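Local coordinates for ATP-dependent DNA ligase (Mycobacterium tuberculosis, PDB 6NHX), which ligates double-stranded DNA with ATP and, together with Ku, repairs double-strand breaks by non-homologous end joining, at residues G30-Y35 against E105-D110; V76-A81 against S172-G177; L211-P216 against Q222-V227. The protein carries 1 engineered substitution. One frame throughout, in Å; residues are numbered along the deposited sequence.

Interaction 1: residues G30-Y35 against E105-D110; sequences GMWDGY and EFWAFD. Engineered in segment 30-35: Met31 (natural residue Lys). With ATP (adenosine-5'-triphosphate), chain B.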
loop_
_atom_site.group_PDB
_atom_site.type_symbol
_atom_site.label_atom_id
_atom_site.label_comp_id
_atom_site.label_asym_id
_atom_site.label_seq_id
_atom_site.Cartn_x
_atom_site.Cartn_y
_atom_site.Cartn_z
ATOM N N GLY A 30 -5.352 -9.205 -7.235
ATOM C CA GLY A 30 -4.764 -7.897 -7.420
ATOM C C GLY A 30 -4.095 -7.394 -6.154
ATOM O O GLY A 30 -4.523 -7.677 -5.031
ATOM N N MET A 31 -2.983 -6.680 -6.335
ATOM C CA MET A 31 -2.333 -5.976 -5.235
ATOM C C MET A 31 -2.965 -4.592 -5.100
ATOM O O MET A 31 -2.913 -3.793 -6.043
ATOM C CB MET A 31 -0.837 -5.841 -5.505
ATOM C CG MET A 31 -0.127 -5.024 -4.436
ATOM S SD MET A 31 1.581 -4.655 -4.875
ATOM C CE MET A 31 2.308 -6.290 -4.754
ATOM N N TRP A 32 -3.536 -4.311 -3.926
ATOM C CA TRP A 32 -4.268 -3.071 -3.653
ATOM C C TRP A 32 -3.433 -2.165 -2.747
ATOM O O TRP A 32 -3.148 -2.530 -1.600
ATOM C CB TRP A 32 -5.615 -3.367 -2.987
ATOM C CG TRP A 32 -6.367 -4.514 -3.610
ATOM C CD1 TRP A 32 -6.804 -5.655 -2.976
ATOM C CD2 TRP A 32 -6.740 -4.647 -4.987
ATOM N NE1 TRP A 32 -7.448 -6.481 -3.881
ATOM C CE2 TRP A 32 -7.397 -5.894 -5.126
ATOM C CE3 TRP A 32 -6.556 -3.844 -6.130
ATOM C CZ2 TRP A 32 -7.910 -6.336 -6.351
ATOM C CZ3 TRP A 32 -7.058 -4.293 -7.349
ATOM C CH2 TRP A 32 -7.729 -5.528 -7.448
ATOM N N ASP A 33 -3.052 -0.981 -3.241
ATOM C CA ASP A 33 -2.341 -0.026 -2.390
ATOM C C ASP A 33 -3.310 0.604 -1.398
ATOM O O ASP A 33 -4.320 1.191 -1.794
ATOM C CB ASP A 33 -1.680 1.073 -3.226
ATOM C CG ASP A 33 -0.261 0.719 -3.656
ATOM O OD1 ASP A 33 0.087 -0.478 -3.616
ATOM O OD2 ASP A 33 0.512 1.634 -4.034
ATOM N N GLY A 34 -3.025 0.471 -0.114
ATOM C CA GLY A 34 -3.870 1.035 0.922
ATOM C C GLY A 34 -3.276 0.729 2.279
ATOM O O GLY A 34 -2.053 0.557 2.389
ATOM N N TYR A 35 -4.111 0.642 3.308
ATOM C CA TYR A 35 -3.670 0.258 4.641
ATOM C C TYR A 35 -4.305 -1.082 4.991
ATOM O O TYR A 35 -5.518 -1.263 4.828
ATOM C CB TYR A 35 -4.067 1.292 5.695
ATOM C CG TYR A 35 -3.330 2.607 5.665
ATOM C CD1 TYR A 35 -1.989 2.689 5.306
ATOM C CD2 TYR A 35 -3.979 3.768 6.021
ATOM C CE1 TYR A 35 -1.334 3.917 5.293
ATOM C CE2 TYR A 35 -3.341 4.982 6.014
ATOM C CZ TYR A 35 -2.025 5.059 5.650
ATOM O OH TYR A 35 -1.429 6.299 5.659
ATOM N N GLU A 105 -13.020 2.747 1.333
ATOM C CA GLU A 105 -13.633 1.431 1.212
ATOM C C GLU A 105 -12.766 0.398 1.916
ATOM O O GLU A 105 -11.556 0.571 2.067
ATOM C CB GLU A 105 -13.748 1.027 -0.260
ATOM C CG GLU A 105 -14.627 1.962 -1.064
ATOM C CD GLU A 105 -15.056 1.419 -2.412
ATOM O OE1 GLU A 105 -15.108 0.193 -2.594
ATOM O OE2 GLU A 105 -15.385 2.242 -3.292
ATOM N N PHE A 106 -13.391 -0.703 2.305
ATOM C CA PHE A 106 -12.669 -1.883 2.756
ATOM C C PHE A 106 -12.836 -2.966 1.701
ATOM O O PHE A 106 -13.964 -3.340 1.367
ATOM C CB PHE A 106 -13.180 -2.352 4.114
ATOM C CG PHE A 106 -12.518 -3.618 4.600
ATOM C CD1 PHE A 106 -11.165 -3.646 4.934
ATOM C CD2 PHE A 106 -13.244 -4.790 4.704
ATOM C CE1 PHE A 106 -10.573 -4.812 5.383
ATOM C CE2 PHE A 106 -12.641 -5.966 5.144
ATOM C CZ PHE A 106 -11.328 -5.974 5.486
ATOM N N TRP A 107 -11.718 -3.426 1.139
ATOM C CA TRP A 107 -11.723 -4.525 0.182
ATOM C C TRP A 107 -11.216 -5.762 0.909
ATOM O O TRP A 107 -10.027 -5.850 1.242
ATOM C CB TRP A 107 -10.857 -4.212 -1.038
ATOM C CG TRP A 107 -11.492 -3.187 -1.973
ATOM C CD1 TRP A 107 -12.603 -2.428 -1.726
ATOM C CD2 TRP A 107 -11.044 -2.814 -3.291
ATOM N NE1 TRP A 107 -12.880 -1.616 -2.808
ATOM C CE2 TRP A 107 -11.938 -1.839 -3.779
ATOM C CE3 TRP A 107 -9.983 -3.215 -4.102
ATOM C CZ2 TRP A 107 -11.798 -1.261 -5.038
ATOM C CZ3 TRP A 107 -9.849 -2.631 -5.362
ATOM C CH2 TRP A 107 -10.742 -1.661 -5.811
ATOM N N ALA A 108 -12.117 -6.711 1.131
ATOM C CA ALA A 108 -11.786 -7.912 1.884
ATOM C C ALA A 108 -11.149 -8.950 0.971
ATOM O O ALA A 108 -11.597 -9.158 -0.164
ATOM C CB ALA A 108 -13.058 -8.507 2.490
ATOM N N PHE A 109 -10.123 -9.623 1.492
ATOM C CA PHE A 109 -9.495 -10.718 0.760
ATOM C C PHE A 109 -9.251 -11.976 1.581
ATOM O O PHE A 109 -8.750 -12.968 1.030
ATOM C CB PHE A 109 -8.230 -10.289 -0.012
ATOM C CG PHE A 109 -7.232 -9.488 0.791
ATOM C CD1 PHE A 109 -6.578 -10.043 1.896
ATOM C CD2 PHE A 109 -6.878 -8.188 0.388
ATOM C CE1 PHE A 109 -5.628 -9.305 2.621
ATOM C CE2 PHE A 109 -5.933 -7.450 1.105
ATOM C CZ PHE A 109 -5.310 -8.005 2.215
ATOM N N ASP A 110 -9.619 -11.986 2.859
ATOM C CA ASP A 110 -9.579 -13.234 3.605
ATOM C C ASP A 110 -10.682 -13.227 4.653
ATOM O O ASP A 110 -11.209 -12.177 5.039
ATOM C CB ASP A 110 -8.206 -13.548 4.213
ATOM C CG ASP A 110 -7.826 -15.007 4.046
ATOM O OD1 ASP A 110 -8.739 -15.865 4.148
ATOM O OD2 ASP A 110 -6.629 -15.297 3.803
HETATM P PG ATP B . 5.051 -5.180 3.516
HETATM O O1G ATP B . 4.935 -6.466 2.725
HETATM O O2G ATP B . 5.990 -5.236 4.706
HETATM O O3G ATP B . 3.696 -4.590 3.864
HETATM P PB ATP B . 5.182 -2.894 1.690
HETATM O O1B ATP B . 6.311 -2.193 0.980
HETATM O O2B ATP B . 4.183 -2.120 2.522
HETATM O O3B ATP B . 5.799 -4.116 2.543
HETATM P PA ATP B . 4.507 -3.940 -0.928
HETATM O O1A ATP B . 5.868 -4.511 -1.185
HETATM O O2A ATP B . 3.977 -2.681 -1.563
HETATM O O3A ATP B . 4.351 -3.776 0.652
HETATM O "O5'" ATP B . 3.419 -5.136 -1.016
HETATM C "C5'" ATP B . 2.026 -4.843 -1.079
HETATM C "C4'" ATP B . 1.443 -4.603 0.318
HETATM O "O4'" ATP B . 0.025 -4.541 0.175
HETATM C "C3'" ATP B . 1.731 -5.719 1.300
HETATM O "O3'" ATP B . 1.643 -5.196 2.622
HETATM C "C2'" ATP B . 0.551 -6.620 1.065
HETATM O "O2'" ATP B . 0.294 -7.492 2.175
HETATM C "C1'" ATP B . -0.591 -5.632 0.856
HETATM N N9 ATP B . -1.611 -6.145 -0.081
HETATM C C8 ATP B . -2.171 -5.461 -1.111
HETATM N N7 ATP B . -3.102 -6.221 -1.750
HETATM C C5 ATP B . -3.143 -7.398 -1.097
HETATM C C6 ATP B . -3.882 -8.642 -1.261
HETATM N N6 ATP B . -4.752 -8.784 -2.267
HETATM N N1 ATP B . -3.639 -9.633 -0.391
HETATM C C2 ATP B . -2.760 -9.519 0.613
HETATM N N3 ATP B . -2.032 -8.411 0.817
HETATM C C4 ATP B . -2.172 -7.351 -0.011
#
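Trp32 and Trp107 meet through their side chains alone: their CA atoms lie 8.5 Å apart, the nearest CA pair across the two segments, and no hydrogen bond joins segment 30-35 to strand segment 105-110. The indoles pack as a T-shaped pair. Trp107 drives its six-membered edge at the face of Trp32, with planes at 84° and six-membered centroids 4.9 Å apart; Trp107 CZ3 comes within 3.6 Å of Trp32 CE3. Gly30 O lies over the opposite face, near its rim, so both faces of Trp32 have a neighbour. Rotation of Trp107 is further limited by its NE1, which donates in the ring plane to Glu105 OE1, 2.9 Å away. Trp32 CD1 also approaches the edge of Phe109 at CD2 (4.2 Å).

Trp32 and Phe109 border the adenine of ATP, with Trp107 behind Trp32. Phe109 presents a ring face to the base, its CE2 3.4 Å from ATP C6; with CG between the backbone N and the carbonyl carbon (chi1 49°), the ring is swung over the purine. The base is read by backbone atoms: Trp32 N donates to ATP N7 over 2.9 Å, nearly straight at 173°, and ATP N6 donates to Gly30 O at 3.0 Å. Residues 31-34 correspond to the KxDG motif of nucleotidyltransferases, with engineered Met31 at the lysine position, and Asp33 probably binds manganese.

Strand 26-31 edges the mixed sheet, where Met31 bonds through its backbone to Gly164, and Trp162 adds a second edge-to-face partner for Trp32. Strand 105-114 belongs to the antiparallel sheet beside strand 74-82, where Phe109 and Asp110 form a classic beta bulge facing Asp78. The contact therefore bridges the two sheets beside the nucleotide.

Interaction 2: residues V76-A81 against S172-G177; sequences VLDGEA and SRYQPG. With ATP (adenosine-5'-triphosphate), chain B.
Strand 74-82 of the antiparallel sheet carries Asp78-Gly79-Glu80, consistent with nucleotidyltransferase motif III, and Asp78 ties it to Tyr174 in the loop between strands 164-169 and 179-180. A single hydrogen bond bears the contact: Tyr174 OH donates to Asp78 OD2 at 2.6 Å, while the CA atoms of these residues stay 10.5 Å apart, so the backbones do not meet. The hydroxyl comes from above the carboxylate plane, 58° out of it, and the carboxylate and phenol planes stand 83° apart. Seen from the tyrosine, OD2 sits at the ring edge, 3.3 Å from Tyr174 CE1. Asp78 holds CG anti to the backbone N (chi1 -173°), which extends the carboxylate toward the loop.

Both polar ends are buried and have second partners. Asp78 OD1 forms a salt bridge with Arg36 NE, which would favour a charged carboxylate, and Tyr174 OH is also bonded to Met11 N. Two residues along, Glu80 brings OE1 to 3.6 Å from ATP N9.

Around this bond, Tyr174 packs on Asp110 and Leu112 of strand 105-114, on Arg36 of strand 35-42 and on Arg127 of helix 124-136.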
loop_
_atom_site.group_PDB
_atom_site.type_symbol
_atom_site.label_atom_id
_atom_site.label_comp_id
_atom_site.label_asym_id
_atom_site.label_seq_id
_atom_site.Cartn_x
_atom_site.Cartn_y
_atom_site.Cartn_z
ATOM N N VAL A 76 -14.493 -12.303 11.252
ATOM C CA VAL A 76 -13.219 -11.603 11.190
ATOM C C VAL A 76 -12.745 -11.655 9.748
ATOM O O VAL A 76 -12.624 -12.736 9.162
ATOM C CB VAL A 76 -12.182 -12.218 12.138
ATOM C CG1 VAL A 76 -10.825 -11.569 11.928
ATOM C CG2 VAL A 76 -12.621 -12.071 13.585
ATOM N N LEU A 77 -12.514 -10.483 9.170
ATOM C CA LEU A 77 -12.062 -10.347 7.799
ATOM C C LEU A 77 -10.667 -9.750 7.778
ATOM O O LEU A 77 -10.248 -9.050 8.706
ATOM C CB LEU A 77 -12.989 -9.409 7.018
ATOM C CG LEU A 77 -14.453 -9.838 7.063
ATOM C CD1 LEU A 77 -15.353 -8.622 6.944
ATOM C CD2 LEU A 77 -14.727 -10.828 5.959
ATOM N N ASP A 78 -9.949 -10.060 6.712
ATOM C CA ASP A 78 -8.662 -9.460 6.392
ATOM C C ASP A 78 -8.818 -8.750 5.059
ATOM O O ASP A 78 -9.464 -9.267 4.147
ATOM C CB ASP A 78 -7.623 -10.575 6.278
ATOM C CG ASP A 78 -6.196 -10.070 6.112
ATOM O OD1 ASP A 78 -5.927 -8.852 6.212
ATOM O OD2 ASP A 78 -5.321 -10.938 5.876
ATOM N N GLY A 79 -8.232 -7.564 4.939
ATOM C CA GLY A 79 -8.314 -6.857 3.681
ATOM C C GLY A 79 -7.571 -5.546 3.744
ATOM O O GLY A 79 -6.745 -5.321 4.631
ATOM N N GLU A 80 -7.904 -4.670 2.801
ATOM C CA GLU A 80 -7.220 -3.391 2.640
ATOM C C GLU A 80 -8.238 -2.263 2.704
ATOM O O GLU A 80 -9.263 -2.317 2.019
ATOM C CB GLU A 80 -6.510 -3.336 1.280
ATOM C CG GLU A 80 -5.373 -2.336 1.202
ATOM C CD GLU A 80 -4.037 -2.957 1.549
ATOM O OE1 GLU A 80 -3.997 -4.171 1.824
ATOM O OE2 GLU A 80 -3.022 -2.236 1.540
ATOM N N ALA A 81 -7.960 -1.243 3.514
ATOM C CA ALA A 81 -8.688 0.012 3.392
ATOM C C ALA A 81 -8.072 0.794 2.241
ATOM O O ALA A 81 -6.848 0.921 2.157
ATOM C CB ALA A 81 -8.596 0.812 4.688
ATOM N N SER A 172 -2.945 -23.242 1.269
ATOM C CA SER A 172 -2.204 -22.644 2.374
ATOM C C SER A 172 -3.111 -22.242 3.541
ATOM O O SER A 172 -4.227 -21.742 3.357
ATOM C CB SER A 172 -1.354 -21.448 1.912
ATOM O OG SER A 172 -2.116 -20.417 1.315
ATOM N N ARG A 173 -2.590 -22.439 4.748
ATOM C CA ARG A 173 -3.229 -21.966 5.962
ATOM C C ARG A 173 -2.937 -20.476 6.155
ATOM O O ARG A 173 -2.103 -19.878 5.469
ATOM C CB ARG A 173 -2.784 -22.808 7.161
ATOM C CG ARG A 173 -1.763 -22.152 8.095
ATOM C CD ARG A 173 -1.233 -23.123 9.159
ATOM N NE ARG A 173 -2.253 -23.535 10.129
ATOM C CZ ARG A 173 -2.792 -22.746 11.059
ATOM N NH1 ARG A 173 -2.422 -21.474 11.166
ATOM N NH2 ARG A 173 -3.709 -23.236 11.891
ATOM N N TYR A 174 -3.643 -19.859 7.094
ATOM C CA TYR A 174 -3.410 -18.465 7.451
ATOM C C TYR A 174 -2.481 -18.422 8.651
ATOM O O TYR A 174 -2.788 -19.011 9.691
ATOM C CB TYR A 174 -4.724 -17.754 7.782
ATOM C CG TYR A 174 -4.569 -16.252 7.790
ATOM C CD1 TYR A 174 -4.797 -15.509 6.636
ATOM C CD2 TYR A 174 -4.129 -15.581 8.937
ATOM C CE1 TYR A 174 -4.640 -14.113 6.625
ATOM C CE2 TYR A 174 -3.947 -14.195 8.929
ATOM C CZ TYR A 174 -4.212 -13.474 7.772
ATOM O OH TYR A 174 -4.035 -12.111 7.765
ATOM N N GLN A 175 -1.342 -17.736 8.506
ATOM C CA GLN A 175 -0.309 -17.675 9.538
ATOM C C GLN A 175 -0.193 -16.257 10.082
ATOM O O GLN A 175 0.538 -15.423 9.526
ATOM C CB GLN A 175 1.029 -18.158 8.964
ATOM C CG GLN A 175 0.925 -19.555 8.399
ATOM C CD GLN A 175 2.266 -20.183 8.110
ATOM O OE1 GLN A 175 2.530 -20.609 6.984
ATOM N NE2 GLN A 175 3.118 -20.259 9.125
ATOM N N PRO A 176 -0.914 -15.924 11.155
ATOM C CA PRO A 176 -0.907 -14.540 11.636
ATOM C C PRO A 176 0.492 -14.086 12.026
ATOM O O PRO A 176 1.255 -14.822 12.658
ATOM C CB PRO A 176 -1.844 -14.582 12.851
ATOM C CG PRO A 176 -2.715 -15.769 12.622
ATOM C CD PRO A 176 -1.867 -16.770 11.902
ATOM N N GLY A 177 0.826 -12.866 11.613
ATOM C CA GLY A 177 2.052 -12.232 12.050
ATOM C C GLY A 177 3.306 -12.761 11.400
ATOM O O GLY A 177 4.403 -12.477 11.884
HETATM P PG ATP B . 5.051 -5.180 3.516
HETATM O O1G ATP B . 4.935 -6.466 2.725
HETATM O O2G ATP B . 5.990 -5.236 4.706
HETATM O O3G ATP B . 3.696 -4.590 3.864
HETATM P PB ATP B . 5.182 -2.894 1.690
HETATM O O1B ATP B . 6.311 -2.193 0.980
HETATM O O2B ATP B . 4.183 -2.120 2.522
HETATM O O3B ATP B . 5.799 -4.116 2.543
HETATM P PA ATP B . 4.507 -3.940 -0.928
HETATM O O1A ATP B . 5.868 -4.511 -1.185
HETATM O O2A ATP B . 3.977 -2.681 -1.563
HETATM O O3A ATP B . 4.351 -3.776 0.652
HETATM O "O5'" ATP B . 3.419 -5.136 -1.016
HETATM C "C5'" ATP B . 2.026 -4.843 -1.079
HETATM C "C4'" ATP B . 1.443 -4.603 0.318
HETATM O "O4'" ATP B . 0.025 -4.541 0.175
HETATM C "C3'" ATP B . 1.731 -5.719 1.300
HETATM O "O3'" ATP B . 1.643 -5.196 2.622
HETATM C "C2'" ATP B . 0.551 -6.620 1.065
HETATM O "O2'" ATP B . 0.294 -7.492 2.175
HETATM C "C1'" ATP B . -0.591 -5.632 0.856
HETATM N N9 ATP B . -1.611 -6.145 -0.081
HETATM C C8 ATP B . -2.171 -5.461 -1.111
HETATM N N7 ATP B . -3.102 -6.221 -1.750
HETATM C C5 ATP B . -3.143 -7.398 -1.097
HETATM C C6 ATP B . -3.882 -8.642 -1.261
HETATM N N6 ATP B . -4.752 -8.784 -2.267
HETATM N N1 ATP B . -3.639 -9.633 -0.391
HETATM C C2 ATP B . -2.760 -9.519 0.613
HETATM N N3 ATP B . -2.032 -8.411 0.817
HETATM C C4 ATP B . -2.172 -7.351 -0.011
#

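Interaction 3: residues L211-P216 against Q222-V227; sequences LLMGIP and QFAGRV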
loop_
_atom_site.group_PDB
_atom_site.type_symbol
_atom_site.label_atom_id
_atom_site.label_comp_id
_atom_site.label_asym_id
_atom_site.label_seq_id
_atom_site.Cartn_x
_atom_site.Cartn_y
_atom_site.Cartn_z
ATOM N N LEU A 211 8.951 16.972 -5.718
ATOM C CA LEU A 211 9.911 16.702 -4.665
ATOM C C LEU A 211 11.242 16.382 -5.314
ATOM O O LEU A 211 11.299 15.704 -6.347
ATOM C CB LEU A 211 9.467 15.524 -3.805
ATOM C CG LEU A 211 8.155 15.768 -3.061
ATOM C CD1 LEU A 211 7.678 14.485 -2.471
ATOM C CD2 LEU A 211 8.351 16.782 -1.973
ATOM N N LEU A 212 12.304 16.870 -4.695
ATOM C CA LEU A 212 13.660 16.620 -5.150
ATOM C C LEU A 212 14.201 15.480 -4.293
ATOM O O LEU A 212 14.314 15.623 -3.070
ATOM C CB LEU A 212 14.497 17.892 -5.007
ATOM C CG LEU A 212 14.159 19.043 -5.978
ATOM C CD1 LEU A 212 14.072 18.569 -7.424
ATOM C CD2 LEU A 212 12.885 19.814 -5.596
ATOM N N MET A 213 14.500 14.350 -4.936
ATOM C CA MET A 213 14.808 13.078 -4.302
ATOM C C MET A 213 16.306 12.850 -4.238
ATOM O O MET A 213 17.050 13.290 -5.119
ATOM C CB MET A 213 14.246 11.931 -5.149
ATOM C CG MET A 213 12.758 11.979 -5.441
ATOM S SD MET A 213 12.351 10.657 -6.611
ATOM C CE MET A 213 13.266 11.171 -8.056
ATOM N N GLY A 214 16.738 12.094 -3.229
ATOM C CA GLY A 214 18.130 11.686 -3.172
ATOM C C GLY A 214 18.341 10.335 -2.510
ATOM O O GLY A 214 17.476 9.841 -1.766
ATOM N N ILE A 215 19.498 9.760 -2.786
ATOM C CA ILE A 215 19.959 8.539 -2.122
ATOM C C ILE A 215 21.093 8.942 -1.182
ATOM O O ILE A 215 22.053 9.571 -1.632
ATOM C CB ILE A 215 20.465 7.500 -3.142
ATOM C CG1 ILE A 215 19.379 7.146 -4.158
ATOM C CG2 ILE A 215 20.980 6.251 -2.432
ATOM C CD1 ILE A 215 18.159 6.457 -3.577
ATOM N N PRO A 216 21.029 8.598 0.104
ATOM C CA PRO A 216 22.112 8.998 1.017
ATOM C C PRO A 216 23.448 8.392 0.609
ATOM O O PRO A 216 23.546 7.205 0.283
ATOM C CB PRO A 216 21.646 8.460 2.377
ATOM C CG PRO A 216 20.168 8.359 2.237
ATOM C CD PRO A 216 19.932 7.934 0.820
ATOM N N GLN A 222 22.612 11.960 -2.842
ATOM C CA GLN A 222 22.944 11.930 -4.261
ATOM C C GLN A 222 21.644 12.163 -5.018
ATOM O O GLN A 222 20.735 11.329 -4.978
ATOM C CB GLN A 222 23.587 10.593 -4.608
ATOM C CG GLN A 222 24.790 10.292 -3.720
ATOM C CD GLN A 222 25.299 8.877 -3.872
ATOM O OE1 GLN A 222 26.115 8.593 -4.747
ATOM N NE2 GLN A 222 24.829 7.981 -3.011
ATOM N N PHE A 223 21.544 13.314 -5.677
ATOM C CA PHE A 223 20.306 13.727 -6.327
ATOM C C PHE A 223 19.855 12.676 -7.339
ATOM O O PHE A 223 20.634 12.230 -8.192
ATOM C CB PHE A 223 20.560 15.075 -7.003
ATOM C CG PHE A 223 19.373 15.656 -7.708
ATOM C CD1 PHE A 223 19.510 16.181 -8.985
ATOM C CD2 PHE A 223 18.139 15.720 -7.092
ATOM C CE1 PHE A 223 18.431 16.741 -9.640
ATOM C CE2 PHE A 223 17.057 16.278 -7.741
ATOM C CZ PHE A 223 17.202 16.785 -9.026
ATOM N N ALA A 224 18.599 12.261 -7.220
ATOM C CA ALA A 224 18.033 11.221 -8.063
ATOM C C ALA A 224 16.939 11.737 -8.987
ATOM O O ALA A 224 16.358 10.949 -9.748
ATOM C CB ALA A 224 17.472 10.096 -7.184
ATOM N N GLY A 225 16.637 13.021 -8.941
ATOM C CA GLY A 225 15.684 13.623 -9.850
ATOM C C GLY A 225 14.517 14.262 -9.124
ATOM O O GLY A 225 14.341 14.145 -7.912
ATOM N N ARG A 226 13.730 14.973 -9.913
ATOM C CA ARG A 226 12.481 15.533 -9.443
ATOM C C ARG A 226 11.370 14.531 -9.699
ATOM O O ARG A 226 11.297 13.929 -10.775
ATOM C CB ARG A 226 12.185 16.822 -10.206
ATOM C CG ARG A 226 10.825 17.394 -9.902
ATOM C CD ARG A 226 10.421 18.460 -10.906
ATOM N NE ARG A 226 11.517 19.386 -11.157
ATOM C CZ ARG A 226 11.870 20.364 -10.332
ATOM N NH1 ARG A 226 11.207 20.561 -9.201
ATOM N NH2 ARG A 226 12.890 21.151 -10.643
ATOM N N VAL A 227 10.516 14.339 -8.699
ATOM C CA VAL A 227 9.332 13.494 -8.822
ATOM C C VAL A 227 8.107 14.376 -8.659
ATOM O O VAL A 227 7.949 15.053 -7.637
ATOM C CB VAL A 227 9.326 12.304 -7.839
ATOM C CG1 VAL A 227 9.272 12.740 -6.383
ATOM C CG2 VAL A 227 8.173 11.346 -8.167
HETATM O O HOH W 1 25.390 5.577 -1.843
#
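Ile215 O receives two donors from Gln222: the backbone N at 2.7 Å, with an N-H...O angle of 175°, and the side-chain NE2 at 3.5 Å, a weak bond. The extended Gln222 side chain runs alongside that carbonyl, and NE2 makes a stronger bond, 2.7 Å long, to a water that donates in turn to Pro216 O.

These residues belong to the hairpin of strands 208-217 and 220-228 in the OB-fold domain. Its pairing slips by one: Gly214 faces Phe223 and Leu212 faces Arg226, which puts two residues, Ala224 and Gly225, against Met213 alone, as in a beta bulge.

On one sheet face Met213 crosses Val227 at about a right angle, SD lying 3.7 Å from Val227 CB. A bend at its last torsion (chi3 -64°) turns CE back to 3.2 Å from Gly225 O. On the other face Leu212 CD1 touches both Phe223 CE2 and Arg226 CB, 3.8 Å from each, and rests over one face of the guanidinium. That group bonds through NH1 to Ser210 OG. Val276 of strand 273-278 packs on both Met213 and Val227.

Overall arrangement
From the N terminus, segment 30-35 opens interaction 1 and segment 76-81 opens interaction 2 before residues 105-110 close the first loop; residues 172-177 close the second. The two loops therefore cross. Their centres are 11 Å apart and they touch directly, because strands 74-82 and 105-114 are neighbours in the antiparallel sheet; both contacts also reach ATP. Together they tie that sheet to strand 26-31 of the mixed sheet and to the loop before strand 179-180. Interaction 3 follows in series as a short hairpin in the C-terminal OB domain, its centre about 30 Å from that of interaction 1 and 36 Å from that of interaction 2, touching neither.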